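Local coordinates for protein tapirin (Caldicellulosiruptor hydrothermalis, PDB 6N2C) that probably binds cellulose and helps the cell adhere to it, through a beta-helical C-terminal domain that also carries a zinc ion, at residues L268-L274 with E287-A292; R205-S209 with I232-N236. One frame throughout, in Å; residues are numbered along the deposited sequence.

Contact 1 (L268-L274 with E287-A292); sequences LESNSLL and EIVANA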
loop_
_atom_site.group_PDB
_atom_site.type_symbol
_atom_site.label_atom_id
_atom_site.label_comp_id
_atom_site.label_asym_id
_atom_site.label_seq_id
_atom_site.Cartn_x
_atom_site.Cartn_y
_atom_site.Cartn_z
ATOM N N LEU A 268 -2.760 8.113 -0.609
ATOM C CA LEU A 268 -3.077 6.722 -0.171
ATOM C C LEU A 268 -3.315 6.776 1.306
ATOM O O LEU A 268 -2.390 7.042 2.079
ATOM C CB LEU A 268 -1.899 5.824 -0.466
ATOM C CG LEU A 268 -1.999 4.321 -0.141
ATOM C CD1 LEU A 268 -3.295 3.779 -0.673
ATOM C CD2 LEU A 268 -0.798 3.609 -0.698
ATOM N N GLU A 269 -4.531 6.406 1.723
ATOM C CA GLU A 269 -4.918 6.320 3.093
ATOM C C GLU A 269 -5.133 4.819 3.429
ATOM O O GLU A 269 -5.961 4.184 2.761
ATOM C CB GLU A 269 -6.184 7.073 3.318
ATOM C CG GLU A 269 -6.688 7.031 4.776
ATOM C CD GLU A 269 -8.032 7.793 4.978
ATOM O OE1 GLU A 269 -8.322 8.755 4.155
ATOM O OE2 GLU A 269 -8.842 7.287 5.874
ATOM N N SER A 270 -4.325 4.313 4.343
ATOM C CA SER A 270 -4.355 2.894 4.790
ATOM C C SER A 270 -4.634 2.899 6.293
ATOM O O SER A 270 -3.819 3.372 7.107
ATOM C CB SER A 270 -3.034 2.195 4.444
ATOM O OG SER A 270 -2.938 0.920 5.102
ATOM N N ASN A 271 -5.821 2.441 6.660
ATOM C CA ASN A 271 -6.281 2.533 8.074
ATOM C C ASN A 271 -5.973 1.309 8.909
ATOM O O ASN A 271 -6.282 1.280 10.059
ATOM C CB ASN A 271 -7.739 2.892 8.113
ATOM C CG ASN A 271 -7.960 4.223 7.520
ATOM O OD1 ASN A 271 -7.179 5.118 7.813
ATOM N ND2 ASN A 271 -8.935 4.376 6.701
ATOM N N SER A 272 -5.337 0.310 8.390
ATOM C CA SER A 272 -4.782 -0.740 9.294
ATOM C C SER A 272 -3.467 -1.255 8.840
ATOM O O SER A 272 -2.519 -1.154 9.578
ATOM C CB SER A 272 -5.832 -1.864 9.414
ATOM O OG SER A 272 -5.327 -2.991 10.096
ATOM N N LEU A 273 -3.363 -1.791 7.639
ATOM C CA LEU A 273 -2.105 -2.443 7.213
ATOM C C LEU A 273 -1.811 -2.120 5.756
ATOM O O LEU A 273 -2.680 -2.358 4.899
ATOM C CB LEU A 273 -2.248 -3.970 7.370
ATOM C CG LEU A 273 -1.071 -4.866 6.966
ATOM C CD1 LEU A 273 0.267 -4.435 7.582
ATOM C CD2 LEU A 273 -1.305 -6.362 7.220
ATOM N N LEU A 274 -0.554 -1.698 5.476
ATOM C CA LEU A 274 -0.061 -1.498 4.088
ATOM C C LEU A 274 1.147 -2.326 4.013
ATOM O O LEU A 274 2.096 -2.126 4.822
ATOM C CB LEU A 274 0.291 0.014 3.901
ATOM C CG LEU A 274 0.860 0.411 2.574
ATOM C CD1 LEU A 274 -0.180 0.099 1.523
ATOM C CD2 LEU A 274 1.129 1.880 2.560
ATOM N N GLU A 287 0.962 11.829 -0.866
ATOM C CA GLU A 287 0.766 11.589 0.557
ATOM C C GLU A 287 0.396 10.163 0.828
ATOM O O GLU A 287 -0.473 9.634 0.158
ATOM C CB GLU A 287 -0.374 12.481 1.037
ATOM C CG GLU A 287 -0.663 12.339 2.525
ATOM C CD GLU A 287 -1.813 13.213 3.073
ATOM O OE1 GLU A 287 -2.577 13.842 2.308
ATOM O OE2 GLU A 287 -1.888 13.333 4.309
ATOM N N ILE A 288 1.001 9.582 1.863
ATOM C CA ILE A 288 0.596 8.266 2.394
ATOM C C ILE A 288 0.215 8.541 3.835
ATOM O O ILE A 288 0.991 9.142 4.593
ATOM C CB ILE A 288 1.726 7.300 2.330
ATOM C CG1 ILE A 288 2.037 6.993 0.857
ATOM C CG2 ILE A 288 1.307 5.978 3.008
ATOM C CD1 ILE A 288 3.030 5.928 0.682
ATOM N N VAL A 289 -0.964 8.123 4.252
ATOM C CA VAL A 289 -1.266 8.106 5.694
ATOM C C VAL A 289 -1.448 6.630 6.111
ATOM O O VAL A 289 -2.323 5.978 5.567
ATOM C CB VAL A 289 -2.630 8.795 5.950
ATOM C CG1 VAL A 289 -2.936 8.821 7.471
ATOM C CG2 VAL A 289 -2.659 10.217 5.415
ATOM N N ALA A 290 -0.565 6.083 6.915
ATOM C CA ALA A 290 -0.613 4.689 7.273
ATOM C C ALA A 290 -0.640 4.478 8.776
ATOM O O ALA A 290 -0.231 5.310 9.583
ATOM C CB ALA A 290 0.602 3.993 6.711
ATOM N N ASN A 291 -1.119 3.303 9.167
ATOM C CA ASN A 291 -0.993 2.834 10.542
ATOM C C ASN A 291 0.204 1.916 10.604
ATOM O O ASN A 291 1.274 2.379 10.983
ATOM C CB ASN A 291 -2.322 2.203 11.005
ATOM C CG ASN A 291 -3.468 3.227 11.196
ATOM O OD1 ASN A 291 -3.290 4.478 11.322
ATOM N ND2 ASN A 291 -4.700 2.684 11.195
ATOM N N ALA A 292 0.108 0.627 10.200
ATOM C CA ALA A 292 1.271 -0.217 10.078
ATOM C C ALA A 292 1.661 -0.298 8.605
ATOM O O ALA A 292 0.795 -0.517 7.742
ATOM C CB ALA A 292 0.963 -1.628 10.636
HETATM O O HOH W 1 -1.465 1.076 7.367
HETATM O O HOH W 2 -3.770 5.712 8.742
HETATM O O HOH W 3 -6.696 4.489 11.115
#
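L268 and I288 start a parallel pairing between strands 268-270 and 287-290, whose axes approach to 4.8 Å and diverge by 4°. Three main-chain bonds zip it: L268 N gives to E287 O at 2.9 Å, V289 N to L268 O at 2.8 Å, and S270 N to V289 O at 2.9 Å, the last almost straight. Beyond S270 both chains turn a corner, and the direct bond from N291 N to S270 O is weak. A water fills in: it accepts from N291 N, donates to A292 O and lies 2.7 Å from S270 OG. Pairing resumes after the bend, where L274 N donates to A292 O; A292 N also reaches S272 O, but from above its carbonyl plane, 36° out of it.

Parallel strands that bend together and pair again on the next face are what neighbouring coils of a right-handed beta-helix look like, in keeping with the beta-helix of this domain. Inside the bend, L274 crosses I288 at about a right angle, L274 CD2 touching I288 CG2 at 4.1 Å; the leucine's CG stands opposite its backbone N (chi1 178°), which carries CD2 across to the isoleucine. L268 is on the same side of its sheet as I288, with L268 CB 4.3 Å from I288 CG1. E269 and V289 occupy the opposite side. There N271 ND2, with the acceptor lying in its amide plane, donates to E269 OE2, while R267 forms a salt bridge with the other carboxylate oxygen.

Contact 2 (R205-S209 with I232-N236); sequences RNMYS and IIVKN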
loop_
_atom_site.group_PDB
_atom_site.type_symbol
_atom_site.label_atom_id
_atom_site.label_comp_id
_atom_site.label_asym_id
_atom_site.label_seq_id
_atom_site.Cartn_x
_atom_site.Cartn_y
_atom_site.Cartn_z
ATOM N N ARG A 205 -15.863 -3.386 -1.921
ATOM C CA ARG A 205 -15.480 -4.027 -0.687
ATOM C C ARG A 205 -14.093 -4.546 -0.927
ATOM O O ARG A 205 -13.116 -3.788 -0.646
ATOM C CB ARG A 205 -16.425 -5.153 -0.216
ATOM C CG ARG A 205 -17.745 -4.706 0.284
ATOM C CD ARG A 205 -18.419 -5.892 0.955
ATOM N NE ARG A 205 -17.726 -6.401 2.155
ATOM C CZ ARG A 205 -18.261 -7.286 2.992
ATOM N NH1 ARG A 205 -19.463 -7.842 2.754
ATOM N NH2 ARG A 205 -17.563 -7.685 4.047
ATOM N N ASN A 206 -13.960 -5.727 -1.542
ATOM C CA ASN A 206 -12.615 -6.272 -1.850
ATOM C C ASN A 206 -12.254 -6.260 -3.296
ATOM O O ASN A 206 -13.125 -6.394 -4.151
ATOM C CB ASN A 206 -12.493 -7.618 -1.181
ATOM C CG ASN A 206 -12.656 -7.495 0.333
ATOM O OD1 ASN A 206 -12.106 -6.566 0.942
ATOM N ND2 ASN A 206 -13.429 -8.419 0.990
ATOM N N MET A 207 -10.924 -6.158 -3.609
ATOM C CA MET A 207 -10.475 -6.159 -4.984
ATOM C C MET A 207 -9.187 -6.950 -5.046
ATOM O O MET A 207 -8.388 -6.906 -4.094
ATOM C CB MET A 207 -10.186 -4.688 -5.456
ATOM C CG MET A 207 -9.480 -4.606 -6.794
ATOM S SD MET A 207 -9.345 -2.873 -7.492
ATOM C CE MET A 207 -10.096 -2.065 -6.062
ATOM N N TYR A 208 -9.118 -7.858 -6.018
ATOM C CA TYR A 208 -7.962 -8.671 -6.211
ATOM C C TYR A 208 -7.470 -8.576 -7.649
ATOM O O TYR A 208 -8.240 -8.597 -8.631
ATOM C CB TYR A 208 -8.269 -10.176 -5.933
ATOM C CG TYR A 208 -7.172 -11.167 -6.308
ATOM C CD1 TYR A 208 -7.031 -11.708 -7.604
ATOM C CD2 TYR A 208 -6.325 -11.642 -5.372
ATOM C CE1 TYR A 208 -5.979 -12.542 -7.898
ATOM C CE2 TYR A 208 -5.297 -12.500 -5.657
ATOM C CZ TYR A 208 -5.163 -12.976 -6.943
ATOM O OH TYR A 208 -4.149 -13.871 -7.250
ATOM N N SER A 209 -6.134 -8.539 -7.812
ATOM C CA SER A 209 -5.548 -8.725 -9.123
ATOM C C SER A 209 -4.329 -9.569 -8.952
ATOM O O SER A 209 -3.646 -9.503 -7.915
ATOM C CB SER A 209 -5.160 -7.337 -9.669
ATOM O OG SER A 209 -4.851 -7.401 -11.035
ATOM N N ILE A 232 -7.347 -4.343 -0.814
ATOM C CA ILE A 232 -6.827 -4.454 -2.156
ATOM C C ILE A 232 -5.641 -5.334 -2.138
ATOM O O ILE A 232 -4.712 -5.123 -1.359
ATOM C CB ILE A 232 -6.436 -3.051 -2.754
ATOM C CG1 ILE A 232 -7.598 -2.069 -2.735
ATOM C CG2 ILE A 232 -5.799 -3.223 -4.134
ATOM C CD1 ILE A 232 -7.276 -0.682 -3.328
ATOM N N ILE A 233 -5.654 -6.393 -2.985
ATOM C CA ILE A 233 -4.604 -7.372 -3.002
ATOM C C ILE A 233 -4.102 -7.541 -4.406
ATOM O O ILE A 233 -4.851 -7.857 -5.268
ATOM C CB ILE A 233 -5.084 -8.768 -2.448
ATOM C CG1 ILE A 233 -5.596 -8.585 -1.001
ATOM C CG2 ILE A 233 -3.994 -9.847 -2.642
ATOM C CD1 ILE A 233 -6.304 -9.812 -0.449
ATOM N N VAL A 234 -2.814 -7.348 -4.565
ATOM C CA VAL A 234 -2.114 -7.521 -5.882
ATOM C C VAL A 234 -1.112 -8.598 -5.645
ATOM O O VAL A 234 0.000 -8.403 -5.123
ATOM C CB VAL A 234 -1.441 -6.230 -6.366
ATOM C CG1 VAL A 234 -0.994 -6.428 -7.815
ATOM C CG2 VAL A 234 -2.449 -5.080 -6.349
ATOM N N LYS A 235 -1.512 -9.808 -5.937
ATOM C CA LYS A 235 -0.774 -10.955 -5.433
ATOM C C LYS A 235 0.625 -11.131 -6.128
ATOM O O LYS A 235 1.550 -11.586 -5.471
ATOM C CB LYS A 235 -1.605 -12.210 -5.751
ATOM C CG LYS A 235 -0.897 -13.472 -5.519
ATOM C CD LYS A 235 -1.198 -14.141 -4.232
ATOM C CE LYS A 235 -0.404 -15.454 -4.205
ATOM N NZ LYS A 235 -0.711 -16.420 -3.167
ATOM N N ASN A 236 0.717 -10.863 -7.430
ATOM C CA ASN A 236 1.931 -11.057 -8.214
ATOM C C ASN A 236 2.273 -9.793 -9.026
ATOM O O ASN A 236 2.767 -9.877 -10.151
ATOM C CB ASN A 236 1.747 -12.277 -9.156
ATOM C CG ASN A 236 1.425 -13.539 -8.405
ATOM O OD1 ASN A 236 2.248 -14.031 -7.641
ATOM N ND2 ASN A 236 0.240 -14.108 -8.647
#
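Y208 meets I233 and K235 along a parallel strand pair, 206-209 with 232-234, whose axes come within 4.8 Å at an angle of 7°. The register is set by M207 opposite I232, Y208 opposite I233 and S209 opposite V234. Three amides fix it: I233 N donates to M207 O, tilted 23° from the carbonyl plane, S209 N to I233 O and K235 N to S209 O.

Traced outward, the tyrosine begins with Y208 CB and Y208 CG, each 4.2 Å from I233 O. With CG anti to the main-chain N (chi1 171°), the ring runs along the next coil. Y208 CD2 meets I233 CG2 at 4.0 Å. Y208 CE2 and Y208 CZ meet K235 CB at 3.7 and 3.8 Å. Y208 OH ends 3.4 Å from K235 CB, with K235 CG a little farther off. Both neighbours approach the ring obliquely, with carbon against carbon except at the hydroxyl. A leucine here has no hydroxyl-bearing ring, and would probably leave K235 CB and CG without their cover and F189 without its stacking partner. The lysine's own chain bends at chi2, turning its amine away from the tyrosine to the carbonyl oxygens of I456 and F461.

On the reverse face M207 lies side by side with I232, M207 CE being 4.2 Å from both I232 CG1 and I232 CD1. This face points into the beta-helix, where I213 of strand 213-214 meets M207, I232 and V234, and I194 of strand 194-195 meets M207 and S209. On the tyrosine face, Y186 and F189 of strand 186-190 continue the cover from the preceding coil, P462 adds a loop, and K235 reaches the end of helix 451-457 through I456.

Overall arrangement
Along the chain the contacts come in series: 205-209 with 232-236 closes before 268-274 with 287-292 opens. Their centres lie 16 Å apart, their nearest atoms about 7 Å. Both reach the same parallel face, in which strands 206-209, 231-234, 252-255 and 273-276 follow in order; strand 252-255 separates the two. Contact 2 stays on this face, whereas contact 1 starts on the neighbouring face, at strands 267-270 and 287-290, and rounds the corner onto it. Both are coil-to-coil contacts of one beta-helix, which gives the domain its long body. Contact 1 is remote from the zinc site, while M207 of contact 2 lies about 12 Å, side chain to side chain, from the zinc ligand E551.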